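Arginase (Thermus thermophilus, PDB 2EF5) probably hydrolyses L-arginine to L-ornithine and urea, with two manganese ions bound in each subunit. Local coordinates at residues V115-H120 with V214-D219; A121-P126 with V141-G146; V165-L170 with V183-M188; L194-I199 with H243-I248. All coordinates share one frame; numbering follows the deposited sequence.

From the N terminus, the chain first lays down three strands and reaches 113-117, where contact 1 opens; its loop closes only when strand 212-217 pairs alongside. Two shorter loops nest inside it, one after the other. Contact 2 brings residues 121-126, which include the metal ligand Asp122, against the end of helix 138-142, and contact 3 closes the beta-alpha-beta unit between strands 162-167 and 184-187. Contact 4 opens within the same span, at helix 196-206, but closes beyond it on helix 239-252, so it crosses contact 1. Contacts 1 and 3 share the central sheet; contact 2 adds a loop beside it, and contact 4 adds two helices that pack on it.

Contact 1: residues V115-H120 with V214-D219. With MN (manganese (II) ion), chain G; MN (manganese (II) ion), chain H.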
loop_
_atom_site.group_PDB
_atom_site.type_symbol
_atom_site.label_atom_id
_atom_site.label_comp_id
_atom_site.label_asym_id
_atom_site.label_seq_id
_atom_site.Cartn_x
_atom_site.Cartn_y
_atom_site.Cartn_z
ATOM N N VAL A 115 -6.362 -26.454 -15.813
ATOM C CA VAL A 115 -5.119 -25.695 -15.794
ATOM C C VAL A 115 -4.966 -25.141 -17.212
ATOM O O VAL A 115 -4.662 -25.884 -18.145
ATOM C CB VAL A 115 -3.914 -26.608 -15.438
ATOM C CG1 VAL A 115 -2.635 -25.774 -15.353
ATOM C CG2 VAL A 115 -4.167 -27.318 -14.102
ATOM N N TRP A 116 -5.203 -23.840 -17.366
ATOM C CA TRP A 116 -5.141 -23.166 -18.664
ATOM C C TRP A 116 -3.783 -22.481 -18.789
ATOM O O TRP A 116 -3.526 -21.461 -18.147
ATOM C CB TRP A 116 -6.294 -22.158 -18.739
ATOM C CG TRP A 116 -6.745 -21.747 -20.110
ATOM C CD1 TRP A 116 -6.292 -20.681 -20.842
ATOM C CD2 TRP A 116 -7.800 -22.351 -20.894
ATOM N NE1 TRP A 116 -7.009 -20.570 -22.018
ATOM C CE2 TRP A 116 -7.927 -21.563 -22.069
ATOM C CE3 TRP A 116 -8.643 -23.446 -20.688
ATOM C CZ2 TRP A 116 -8.883 -21.885 -23.067
ATOM C CZ3 TRP A 116 -9.584 -23.757 -21.690
ATOM C CH2 TRP A 116 -9.699 -22.967 -22.855
ATOM N N VAL A 117 -2.910 -23.068 -19.601
ATOM C CA VAL A 117 -1.548 -22.565 -19.790
ATOM C C VAL A 117 -1.585 -21.820 -21.110
ATOM O O VAL A 117 -1.542 -22.413 -22.192
ATOM C CB VAL A 117 -0.556 -23.751 -19.803
ATOM C CG1 VAL A 117 0.864 -23.256 -19.623
ATOM C CG2 VAL A 117 -0.934 -24.726 -18.697
ATOM N N ASP A 118 -1.626 -20.497 -20.996
ATOM C CA ASP A 118 -1.830 -19.651 -22.152
ATOM C C ASP A 118 -1.299 -18.245 -21.912
ATOM O O ASP A 118 -1.239 -17.787 -20.772
ATOM C CB ASP A 118 -3.340 -19.571 -22.321
ATOM C CG ASP A 118 -3.771 -19.224 -23.704
ATOM O OD1 ASP A 118 -3.236 -18.266 -24.302
ATOM O OD2 ASP A 118 -4.692 -19.928 -24.167
ATOM N N ALA A 119 -0.945 -17.547 -22.990
ATOM C CA ALA A 119 -0.476 -16.170 -22.865
ATOM C C ALA A 119 -1.725 -15.304 -22.685
ATOM O O ALA A 119 -1.637 -14.157 -22.236
ATOM C CB ALA A 119 0.273 -15.741 -24.113
ATOM N N HIS A 120 -2.883 -15.859 -23.045
ATOM C CA HIS A 120 -4.153 -15.148 -22.906
ATOM C C HIS A 120 -5.073 -15.899 -21.953
ATOM O O HIS A 120 -4.825 -17.061 -21.638
ATOM C CB HIS A 120 -4.838 -15.002 -24.267
ATOM C CG HIS A 120 -3.966 -14.391 -25.314
ATOM N ND1 HIS A 120 -3.143 -15.137 -26.129
ATOM C CD2 HIS A 120 -3.745 -13.093 -25.645
ATOM C CE1 HIS A 120 -2.449 -14.331 -26.917
ATOM N NE2 HIS A 120 -2.799 -13.085 -26.640
ATOM N N VAL A 214 -5.488 -30.356 -18.597
ATOM C CA VAL A 214 -4.510 -29.333 -18.935
ATOM C C VAL A 214 -4.731 -28.851 -20.364
ATOM O O VAL A 214 -4.742 -29.645 -21.293
ATOM C CB VAL A 214 -3.071 -29.879 -18.804
ATOM C CG1 VAL A 214 -2.068 -28.824 -19.281
ATOM C CG2 VAL A 214 -2.793 -30.271 -17.358
ATOM N N SER A 215 -4.919 -27.551 -20.535
ATOM C CA SER A 215 -5.127 -27.001 -21.862
ATOM C C SER A 215 -3.901 -26.153 -22.169
ATOM O O SER A 215 -3.710 -25.085 -21.591
ATOM C CB SER A 215 -6.406 -26.154 -21.896
ATOM O OG SER A 215 -6.803 -25.919 -23.231
ATOM N N LEU A 216 -3.073 -26.635 -23.086
ATOM C CA LEU A 216 -1.839 -25.944 -23.433
ATOM C C LEU A 216 -1.870 -25.199 -24.764
ATOM O O LEU A 216 -1.945 -25.805 -25.834
ATOM C CB LEU A 216 -0.680 -26.957 -23.415
ATOM C CG LEU A 216 0.737 -26.505 -23.784
ATOM C CD1 LEU A 216 1.211 -25.403 -22.835
ATOM C CD2 LEU A 216 1.675 -27.716 -23.711
ATOM N N ASP A 217 -1.825 -23.872 -24.679
ATOM C CA ASP A 217 -1.807 -23.020 -25.857
ATOM C C ASP A 217 -0.332 -22.766 -26.148
ATOM O O ASP A 217 0.407 -22.319 -25.274
ATOM C CB ASP A 217 -2.509 -21.689 -25.573
ATOM C CG ASP A 217 -2.670 -20.845 -26.817
ATOM O OD1 ASP A 217 -1.697 -20.729 -27.587
ATOM O OD2 ASP A 217 -3.766 -20.286 -27.030
ATOM N N ALA A 218 0.091 -23.060 -27.372
ATOM C CA ALA A 218 1.484 -22.888 -27.763
ATOM C C ALA A 218 2.010 -21.486 -27.508
ATOM O O ALA A 218 3.204 -21.312 -27.267
ATOM C CB ALA A 218 1.658 -23.238 -29.247
ATOM N N ASP A 219 1.133 -20.488 -27.555
ATOM C CA ASP A 219 1.588 -19.122 -27.359
ATOM C C ASP A 219 2.025 -18.764 -25.948
ATOM O O ASP A 219 2.442 -17.642 -25.715
ATOM C CB ASP A 219 0.540 -18.114 -27.849
ATOM C CG ASP A 219 -0.662 -18.006 -26.930
ATOM O OD1 ASP A 219 -0.647 -18.534 -25.803
ATOM O OD2 ASP A 219 -1.639 -17.361 -27.349
HETATM MN MN MN G . -3.601 -17.869 -26.456
HETATM MN MN MN H . -5.850 -19.682 -25.895
#
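The binuclear manganese centre of the arginase fold forms where Asp118 meets Asp217 and Asp219, at the C-terminal ends of parallel strands 113-117 and 212-217. Ladder bonds from Val115 to Asp217 keep the strands in step. With CG anti to its backbone N (chi1 -157°), Asp118 reaches across and bridges the metals: OD1 lies 2.2 Å from the manganese of chain G, OD2 2.1 Å from that of chain H. Asp217 bridges differently, through OD2 alone, which sits 2.5 Å from the chain G ion; its carboxylate is turned 61° from that of Asp118. Asp219 OD2 binds the chain G manganese at 2.2 Å, and His120 points its ring edge at the same ion, though ND1 is a long 2.8 Å away. The other carboxylate oxygens are held by backbone: Asp217 OD1 takes the N-H of Asp219 at 2.8 Å in an Asx turn, and Asp219 OD1 takes that of Ala119 at 3.0 Å. A second Asx turn sends His120 N to Asp118 OD1. Ser215 OG lies over a face of Trp116 and bonds His96, another metal ligand. Three crowded carboxylates are tolerable probably because two manganese cations offset their charge and backbone N-H groups stabilise their oxygens.

Contact 2: residues A121-P126 with V141-G146; sequences ADFNTP and VLSGLG. With MN (manganese (II) ion), chain H.
Phe123 pushes its ring against Ser143 and Leu145, where helix 138-142 ends in a Schellman motif and the loop after strand 113-117 passes by. This is the tight part. Ring atom CE2 lies 3.7 Å from Leu145 CD1, the two side chains meeting at a slant, while Ser143 OG comes to the ring edge, near its plane, 3.6 Å from CE1. That hydroxyl is bonded to Leu139 O in the helix, so it meets the ring as a fixed neighbour. Leu178 and Val183 also pack on Phe123. With an alanine at Phe123, Leu145 CD1 and the Ser143 hydroxyl would probably lose their aromatic neighbour, leaving a gap beside the helix end. Gly144, with positive phi (89°), turns the chain back, its N bonded to Val141 O at 2.7 Å. Outward the packing thins: Thr125 CG2 merely rests near Leu145 and Gly146, and exposed Pro126 touches Gly146 through CD, 3.8 Å from CA. On the inward end of the loop, Asp122 OD2 binds the chain H manganese at 2.2 Å. What joins the two backbones on the looser side is one water, which donates to Asn124 O at 2.7 Å and to Leu145 O at 2.7 Å.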
loop_
_atom_site.group_PDB
_atom_site.type_symbol
_atom_site.label_atom_id
_atom_site.label_comp_id
_atom_site.label_asym_id
_atom_site.label_seq_id
_atom_site.Cartn_x
_atom_site.Cartn_y
_atom_site.Cartn_z
ATOM N N ALA A 121 -6.134 -15.235 -21.506
ATOM C CA ALA A 121 -7.085 -15.835 -20.575
ATOM C C ALA A 121 -8.297 -16.447 -21.267
ATOM O O ALA A 121 -8.993 -17.272 -20.675
ATOM C CB ALA A 121 -7.544 -14.793 -19.566
ATOM N N ASP A 122 -8.540 -16.050 -22.512
ATOM C CA ASP A 122 -9.681 -16.552 -23.279
ATOM C C ASP A 122 -10.938 -16.497 -22.418
ATOM O O ASP A 122 -11.766 -17.413 -22.452
ATOM C CB ASP A 122 -9.447 -17.999 -23.723
ATOM C CG ASP A 122 -8.261 -18.140 -24.655
ATOM O OD1 ASP A 122 -8.075 -17.261 -25.522
ATOM O OD2 ASP A 122 -7.524 -19.136 -24.528
ATOM N N PHE A 123 -11.072 -15.414 -21.658
ATOM C CA PHE A 123 -12.201 -15.239 -20.761
ATOM C C PHE A 123 -13.161 -14.125 -21.196
ATOM O O PHE A 123 -13.830 -13.511 -20.359
ATOM C CB PHE A 123 -11.689 -14.954 -19.351
ATOM C CG PHE A 123 -12.531 -15.563 -18.262
ATOM C CD1 PHE A 123 -12.496 -16.929 -18.022
ATOM C CD2 PHE A 123 -13.357 -14.768 -17.478
ATOM C CE1 PHE A 123 -13.272 -17.499 -17.013
ATOM C CE2 PHE A 123 -14.137 -15.320 -16.471
ATOM C CZ PHE A 123 -14.098 -16.689 -16.234
ATOM N N ASN A 124 -13.226 -13.864 -22.496
ATOM C CA ASN A 124 -14.119 -12.830 -23.022
ATOM C C ASN A 124 -15.540 -13.357 -23.218
ATOM O O ASN A 124 -15.772 -14.566 -23.285
ATOM C CB ASN A 124 -13.602 -12.311 -24.372
ATOM C CG ASN A 124 -12.582 -11.201 -24.227
ATOM O OD1 ASN A 124 -11.530 -11.222 -24.867
ATOM N ND2 ASN A 124 -12.897 -10.213 -23.398
ATOM N N THR A 125 -16.486 -12.430 -23.296
ATOM C CA THR A 125 -17.883 -12.757 -23.546
ATOM C C THR A 125 -18.234 -11.925 -24.767
ATOM O O THR A 125 -17.446 -11.075 -25.182
ATOM C CB THR A 125 -18.797 -12.344 -22.376
ATOM O OG1 THR A 125 -18.610 -10.953 -22.083
ATOM C CG2 THR A 125 -18.490 -13.173 -21.148
ATOM N N PRO A 126 -19.406 -12.163 -25.376
ATOM C CA PRO A 126 -19.744 -11.360 -26.553
ATOM C C PRO A 126 -19.687 -9.872 -26.229
ATOM O O PRO A 126 -19.354 -9.049 -27.080
ATOM C CB PRO A 126 -21.148 -11.838 -26.894
ATOM C CG PRO A 126 -21.082 -13.294 -26.528
ATOM C CD PRO A 126 -20.387 -13.244 -25.175
ATOM N N VAL A 141 -16.871 -19.432 -21.508
ATOM C CA VAL A 141 -17.970 -20.341 -21.815
ATOM C C VAL A 141 -17.937 -21.558 -20.892
ATOM O O VAL A 141 -18.939 -21.901 -20.262
ATOM C CB VAL A 141 -17.894 -20.830 -23.282
ATOM C CG1 VAL A 141 -18.926 -21.920 -23.528
ATOM C CG2 VAL A 141 -18.126 -19.666 -24.225
ATOM N N LEU A 142 -16.786 -22.218 -20.813
ATOM C CA LEU A 142 -16.651 -23.389 -19.956
ATOM C C LEU A 142 -17.025 -23.046 -18.524
ATOM O O LEU A 142 -17.510 -23.900 -17.779
ATOM C CB LEU A 142 -15.216 -23.921 -19.992
ATOM C CG LEU A 142 -14.814 -24.670 -21.263
ATOM C CD1 LEU A 142 -13.299 -24.839 -21.303
ATOM C CD2 LEU A 142 -15.507 -26.036 -21.301
ATOM N N SER A 143 -16.797 -21.794 -18.141
ATOM C CA SER A 143 -17.111 -21.339 -16.791
ATOM C C SER A 143 -18.565 -20.890 -16.663
ATOM O O SER A 143 -18.987 -20.441 -15.594
ATOM C CB SER A 143 -16.183 -20.190 -16.389
ATOM O OG SER A 143 -14.839 -20.634 -16.297
ATOM N N GLY A 144 -19.318 -21.010 -17.754
ATOM C CA GLY A 144 -20.720 -20.629 -17.739
ATOM C C GLY A 144 -21.039 -19.184 -18.076
ATOM O O GLY A 144 -22.143 -18.722 -17.802
ATOM N N LEU A 145 -20.087 -18.472 -18.669
ATOM C CA LEU A 145 -20.288 -17.073 -19.040
ATOM C C LEU A 145 -20.181 -16.904 -20.551
ATOM O O LEU A 145 -19.241 -17.400 -21.169
ATOM C CB LEU A 145 -19.232 -16.187 -18.372
ATOM C CG LEU A 145 -19.124 -16.204 -16.845
ATOM C CD1 LEU A 145 -17.860 -15.473 -16.432
ATOM C CD2 LEU A 145 -20.355 -15.557 -16.217
ATOM N N GLY A 146 -21.142 -16.202 -21.143
ATOM C CA GLY A 146 -21.100 -15.980 -22.575
ATOM C C GLY A 146 -22.394 -16.294 -23.298
ATOM O O GLY A 146 -23.458 -16.400 -22.684
HETATM MN MN MN H . -5.850 -19.682 -25.895
HETATM O O HOH W 1 -17.900 -16.278 -23.267
#

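Contact 3: residues V165-L170 with V183-M188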
loop_
_atom_site.group_PDB
_atom_site.type_symbol
_atom_site.label_atom_id
_atom_site.label_comp_id
_atom_site.label_asym_id
_atom_site.label_seq_id
_atom_site.Cartn_x
_atom_site.Cartn_y
_atom_site.Cartn_z
ATOM N N VAL A 165 -2.170 -19.961 -16.084
ATOM C CA VAL A 165 -0.732 -19.860 -15.866
ATOM C C VAL A 165 -0.028 -19.332 -17.106
ATOM O O VAL A 165 -0.230 -19.849 -18.206
ATOM C CB VAL A 165 -0.113 -21.247 -15.513
ATOM C CG1 VAL A 165 1.385 -21.102 -15.226
ATOM C CG2 VAL A 165 -0.834 -21.864 -14.315
ATOM N N GLY A 166 0.792 -18.301 -16.918
ATOM C CA GLY A 166 1.551 -17.727 -18.016
ATOM C C GLY A 166 0.921 -16.545 -18.727
ATOM O O GLY A 166 1.470 -16.059 -19.710
ATOM N N VAL A 167 -0.219 -16.071 -18.230
ATOM C CA VAL A 167 -0.915 -14.959 -18.867
ATOM C C VAL A 167 -0.097 -13.673 -18.916
ATOM O O VAL A 167 0.538 -13.291 -17.932
ATOM C CB VAL A 167 -2.266 -14.685 -18.162
ATOM C CG1 VAL A 167 -2.915 -13.451 -18.735
ATOM C CG2 VAL A 167 -3.181 -15.884 -18.335
ATOM N N ARG A 168 -0.117 -13.002 -20.064
ATOM C CA ARG A 168 0.622 -11.756 -20.210
ATOM C C ARG A 168 -0.113 -10.745 -21.085
ATOM O O ARG A 168 0.443 -9.710 -21.444
ATOM C CB ARG A 168 2.014 -12.041 -20.784
ATOM C CG ARG A 168 2.042 -12.342 -22.268
ATOM C CD ARG A 168 3.334 -13.042 -22.675
ATOM N NE ARG A 168 3.337 -14.380 -22.117
ATOM C CZ ARG A 168 3.637 -15.484 -22.789
ATOM N NH1 ARG A 168 3.980 -15.432 -24.070
ATOM N NH2 ARG A 168 3.559 -16.649 -22.172
ATOM N N SER A 169 -1.359 -11.041 -21.430
ATOM C CA SER A 169 -2.143 -10.137 -22.263
ATOM C C SER A 169 -3.631 -10.326 -21.992
ATOM O O SER A 169 -4.184 -11.399 -22.248
ATOM C CB SER A 169 -1.843 -10.386 -23.744
ATOM O OG SER A 169 -2.561 -9.479 -24.565
ATOM N N LEU A 170 -4.267 -9.274 -21.477
ATOM C CA LEU A 170 -5.689 -9.303 -21.134
ATOM C C LEU A 170 -6.448 -8.066 -21.603
ATOM O O LEU A 170 -5.889 -6.967 -21.674
ATOM C CB LEU A 170 -5.862 -9.405 -19.617
ATOM C CG LEU A 170 -5.311 -10.628 -18.891
ATOM C CD1 LEU A 170 -5.335 -10.383 -17.393
ATOM C CD2 LEU A 170 -6.132 -11.848 -19.261
ATOM N N VAL A 183 -11.385 -16.292 -10.498
ATOM C CA VAL A 183 -10.455 -17.227 -11.115
ATOM C C VAL A 183 -9.029 -16.942 -10.641
ATOM O O VAL A 183 -8.596 -15.790 -10.616
ATOM C CB VAL A 183 -10.508 -17.120 -12.661
ATOM C CG1 VAL A 183 -9.410 -17.977 -13.287
ATOM C CG2 VAL A 183 -11.880 -17.564 -13.164
ATOM N N ARG A 184 -8.311 -17.990 -10.247
ATOM C CA ARG A 184 -6.927 -17.839 -9.799
ATOM C C ARG A 184 -6.076 -17.617 -11.050
ATOM O O ARG A 184 -6.044 -18.466 -11.946
ATOM C CB ARG A 184 -6.465 -19.101 -9.067
ATOM C CG ARG A 184 -4.982 -19.113 -8.689
ATOM C CD ARG A 184 -4.640 -18.018 -7.695
ATOM N NE ARG A 184 -5.341 -18.192 -6.428
ATOM C CZ ARG A 184 -5.021 -19.092 -5.504
ATOM N NH1 ARG A 184 -3.993 -19.913 -5.696
ATOM N NH2 ARG A 184 -5.734 -19.176 -4.387
ATOM N N VAL A 185 -5.395 -16.477 -11.109
ATOM C CA VAL A 185 -4.575 -16.139 -12.268
ATOM C C VAL A 185 -3.097 -15.912 -11.944
ATOM O O VAL A 185 -2.754 -15.113 -11.070
ATOM C CB VAL A 185 -5.101 -14.865 -12.950
ATOM C CG1 VAL A 185 -4.292 -14.565 -14.204
ATOM C CG2 VAL A 185 -6.578 -15.033 -13.289
ATOM N N TYR A 186 -2.227 -16.623 -12.650
ATOM C CA TYR A 186 -0.792 -16.465 -12.472
ATOM C C TYR A 186 -0.233 -15.837 -13.751
ATOM O O TYR A 186 0.024 -16.528 -14.735
ATOM C CB TYR A 186 -0.131 -17.822 -12.205
ATOM C CG TYR A 186 -0.429 -18.397 -10.833
ATOM C CD1 TYR A 186 0.170 -17.864 -9.686
ATOM C CD2 TYR A 186 -1.328 -19.457 -10.674
ATOM C CE1 TYR A 186 -0.121 -18.369 -8.416
ATOM C CE2 TYR A 186 -1.628 -19.964 -9.403
ATOM C CZ TYR A 186 -1.020 -19.412 -8.281
ATOM O OH TYR A 186 -1.336 -19.879 -7.023
ATOM N N THR A 187 -0.072 -14.519 -13.753
ATOM C CA THR A 187 0.466 -13.843 -14.926
ATOM C C THR A 187 1.980 -14.017 -14.895
ATOM O O THR A 187 2.529 -14.522 -13.912
ATOM C CB THR A 187 0.171 -12.325 -14.904
ATOM O OG1 THR A 187 0.926 -11.711 -13.851
ATOM C CG2 THR A 187 -1.313 -12.062 -14.678
ATOM N N MET A 188 2.657 -13.593 -15.957
ATOM C CA MET A 188 4.108 -13.702 -15.994
ATOM C C MET A 188 4.734 -12.906 -14.850
ATOM O O MET A 188 5.875 -13.162 -14.459
ATOM C CB MET A 188 4.653 -13.209 -17.333
ATOM C CG MET A 188 4.337 -14.126 -18.507
ATOM S SD MET A 188 4.854 -15.827 -18.229
ATOM C CE MET A 188 6.636 -15.614 -17.946
#
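Met188 swings CG anti to its carbonyl carbon (chi1 -70°) and bends again at chi2 and chi3, which folds CG and SD against Gly166, while Arg168, its CG set between backbone N and carbonyl carbon (chi1 76°), curls at chi3 to run beside it. The beta-alpha-beta unit of strand 162-167, helix 172-181 and strand 184-187 brings the two together. Met188 SD sits 3.8 Å from Gly166 CA, and its CG lies 3.8 Å from Arg168 NE. The guanidinium turns back on its own segment: NH2 gives a bond of 3.3 Å to a lone pair of Gly166 O, in the carbonyl plane. It also reaches Val220 O, and NH1 reaches Val233 O, so the group is gripped on several sides. Between the strands, Gly166 N bonds Tyr186 O at 2.9 Å. The corner at Gly166, with its positive phi, then carries Val167 to Met188. Thr187 is the N-cap of helix 188-194, its OG1 bonded to His189 N and to the Glu190 carboxylate. Ile289 of the second subunit packs on Arg168 and Thr187, and Met188 belongs to a pocket holding guanidine. The last backbone bond across is Met188 N to Val167 O, 2.9 Å long, with the donor tilted 25° from the carbonyl plane.

Contact 4: residues L194-I199 with H243-I248; sequences LGVARI and HLLMEI. With GAI (guanidine), chain I.
Val196 drives its CG1 into the flank of helix 239-252, 3.8 Å from Leu245 CB, the two side chains crossing at about a right angle. Its CB already faces that helix, and with CG1 anti to the backbone N (chi1 173°) that methyl is the one that touches Leu245. Around this pair the side-chain contacts are all apolar. Leu244 CD2 lies 4.1 Å from Val196 CG1 and also leans on the first turn of helix 196-206, 3.8 Å from Ala197 N. One turn further along, Ile248 CD1 meets Ala197 CA at 3.9 Å. The small Ala197 side chain probably allows both of these longer side chains to come close to the backbone. Gly195, at the N-cap position with positive phi, precedes the helix that bears Val196 and Ala197. Beyond Leu244, helix 239-252 carries a guanidine, distant from the manganese pair, in a pocket that also includes His243. Glu247 holds it with a two-pronged grip: guanidine N1 bonds OE1 at 2.7 Å, and N3 bonds OE2 at 2.9 Å along a nearly straight line (173°). A glutamine in place of Glu247 would probably cost the guanidine one of these acceptors and the negative charge that would pair with a protonated guanidine. Within the fold, helix 239-252 lies between helix 196-206 and helix 272-284, whose Leu280 meets His243 and Met246; toward the central sheet, Leu245 packs on Val117 and Val165, and Ile199 on Tyr186 of strand 184-187.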
loop_
_atom_site.group_PDB
_atom_site.type_symbol
_atom_site.label_atom_id
_atom_site.label_comp_id
_atom_site.label_asym_id
_atom_site.label_seq_id
_atom_site.Cartn_x
_atom_site.Cartn_y
_atom_site.Cartn_z
ATOM N N LEU A 194 7.429 -15.587 -8.207
ATOM C CA LEU A 194 7.395 -16.839 -7.462
ATOM C C LEU A 194 8.171 -18.013 -8.051
ATOM O O LEU A 194 8.635 -18.876 -7.313
ATOM C CB LEU A 194 5.943 -17.272 -7.273
ATOM C CG LEU A 194 4.983 -16.258 -6.638
ATOM C CD1 LEU A 194 3.543 -16.751 -6.783
ATOM C CD2 LEU A 194 5.351 -16.047 -5.174
ATOM N N GLY A 195 8.306 -18.056 -9.372
ATOM C CA GLY A 195 8.996 -19.171 -9.994
ATOM C C GLY A 195 7.977 -20.259 -10.291
ATOM O O GLY A 195 7.015 -20.432 -9.538
ATOM N N VAL A 196 8.185 -20.999 -11.377
ATOM C CA VAL A 196 7.264 -22.065 -11.766
ATOM C C VAL A 196 7.106 -23.170 -10.722
ATOM O O VAL A 196 6.013 -23.702 -10.541
ATOM C CB VAL A 196 7.696 -22.708 -13.112
ATOM C CG1 VAL A 196 6.835 -23.927 -13.420
ATOM C CG2 VAL A 196 7.578 -21.692 -14.226
ATOM N N ALA A 197 8.189 -23.523 -10.039
ATOM C CA ALA A 197 8.117 -24.583 -9.043
ATOM C C ALA A 197 7.027 -24.305 -8.001
ATOM O O ALA A 197 6.158 -25.142 -7.744
ATOM C CB ALA A 197 9.470 -24.748 -8.365
ATOM N N ARG A 198 7.080 -23.120 -7.404
ATOM C CA ARG A 198 6.102 -22.739 -6.399
ATOM C C ARG A 198 4.703 -22.616 -7.006
ATOM O O ARG A 198 3.721 -23.060 -6.411
ATOM C CB ARG A 198 6.513 -21.423 -5.742
ATOM C CG ARG A 198 5.548 -20.953 -4.674
ATOM C CD ARG A 198 6.085 -19.744 -3.932
ATOM N NE ARG A 198 5.150 -19.300 -2.904
ATOM C CZ ARG A 198 5.347 -18.254 -2.109
ATOM N NH1 ARG A 198 6.455 -17.533 -2.212
ATOM N NH2 ARG A 198 4.429 -17.924 -1.211
ATOM N N ILE A 199 4.603 -22.024 -8.192
ATOM C CA ILE A 199 3.297 -21.886 -8.837
ATOM C C ILE A 199 2.664 -23.236 -9.126
ATOM O O ILE A 199 1.464 -23.413 -8.919
ATOM C CB ILE A 199 3.401 -21.090 -10.144
ATOM C CG1 ILE A 199 3.709 -19.628 -9.822
ATOM C CG2 ILE A 199 2.102 -21.191 -10.933
ATOM C CD1 ILE A 199 3.957 -18.784 -11.035
ATOM N N HIS A 243 8.668 -27.279 -19.257
ATOM C CA HIS A 243 8.839 -28.691 -18.943
ATOM C C HIS A 243 8.692 -28.916 -17.439
ATOM O O HIS A 243 8.075 -29.894 -17.016
ATOM C CB HIS A 243 10.191 -29.211 -19.449
ATOM C CG HIS A 243 10.183 -29.571 -20.902
ATOM N ND1 HIS A 243 9.620 -30.740 -21.375
ATOM C CD2 HIS A 243 10.628 -28.901 -21.987
ATOM C CE1 HIS A 243 9.722 -30.770 -22.691
ATOM N NE2 HIS A 243 10.327 -29.669 -23.092
ATOM N N LEU A 244 9.228 -28.008 -16.628
ATOM C CA LEU A 244 9.098 -28.162 -15.179
ATOM C C LEU A 244 7.620 -28.190 -14.778
ATOM O O LEU A 244 7.195 -29.037 -13.993
ATOM C CB LEU A 244 9.790 -27.021 -14.432
ATOM C CG LEU A 244 9.647 -27.167 -12.910
ATOM C CD1 LEU A 244 10.370 -28.435 -12.449
ATOM C CD2 LEU A 244 10.219 -25.950 -12.213
ATOM N N LEU A 245 6.844 -27.255 -15.316
ATOM C CA LEU A 245 5.417 -27.196 -15.016
ATOM C C LEU A 245 4.739 -28.520 -15.346
ATOM O O LEU A 245 3.951 -29.042 -14.549
ATOM C CB LEU A 245 4.747 -26.074 -15.810
ATOM C CG LEU A 245 3.231 -25.971 -15.613
ATOM C CD1 LEU A 245 2.913 -25.702 -14.142
ATOM C CD2 LEU A 245 2.691 -24.863 -16.492
ATOM N N MET A 246 5.046 -29.056 -16.522
ATOM C CA MET A 246 4.469 -30.320 -16.952
ATOM C C MET A 246 4.893 -31.472 -16.043
ATOM O O MET A 246 4.070 -32.312 -15.688
ATOM C CB MET A 246 4.878 -30.638 -18.398
ATOM C CG MET A 246 4.365 -29.669 -19.443
ATOM S SD MET A 246 2.554 -29.534 -19.541
ATOM C CE MET A 246 2.287 -27.972 -18.745
ATOM N N GLU A 247 6.169 -31.510 -15.668
ATOM C CA GLU A 247 6.672 -32.588 -14.819
ATOM C C GLU A 247 6.052 -32.579 -13.421
ATOM O O GLU A 247 5.749 -33.636 -12.862
ATOM C CB GLU A 247 8.202 -32.512 -14.704
ATOM C CG GLU A 247 8.930 -32.555 -16.047
ATOM C CD GLU A 247 10.412 -32.228 -15.919
ATOM O OE1 GLU A 247 10.762 -31.359 -15.101
ATOM O OE2 GLU A 247 11.229 -32.820 -16.649
ATOM N N ILE A 248 5.856 -31.394 -12.852
ATOM C CA ILE A 248 5.272 -31.321 -11.521
ATOM C C ILE A 248 3.792 -31.706 -11.574
ATOM O O ILE A 248 3.288 -32.362 -10.670
ATOM C CB ILE A 248 5.465 -29.919 -10.906
ATOM C CG1 ILE A 248 6.964 -29.667 -10.676
ATOM C CG2 ILE A 248 4.717 -29.819 -9.587
ATOM C CD1 ILE A 248 7.304 -28.291 -10.095
HETATM C C GAI I . 13.346 -29.856 -17.067
HETATM N N1 GAI I . 12.661 -29.628 -15.936
HETATM N N2 GAI I . 14.201 -28.935 -17.516
HETATM N N3 GAI I . 13.175 -30.999 -17.740
#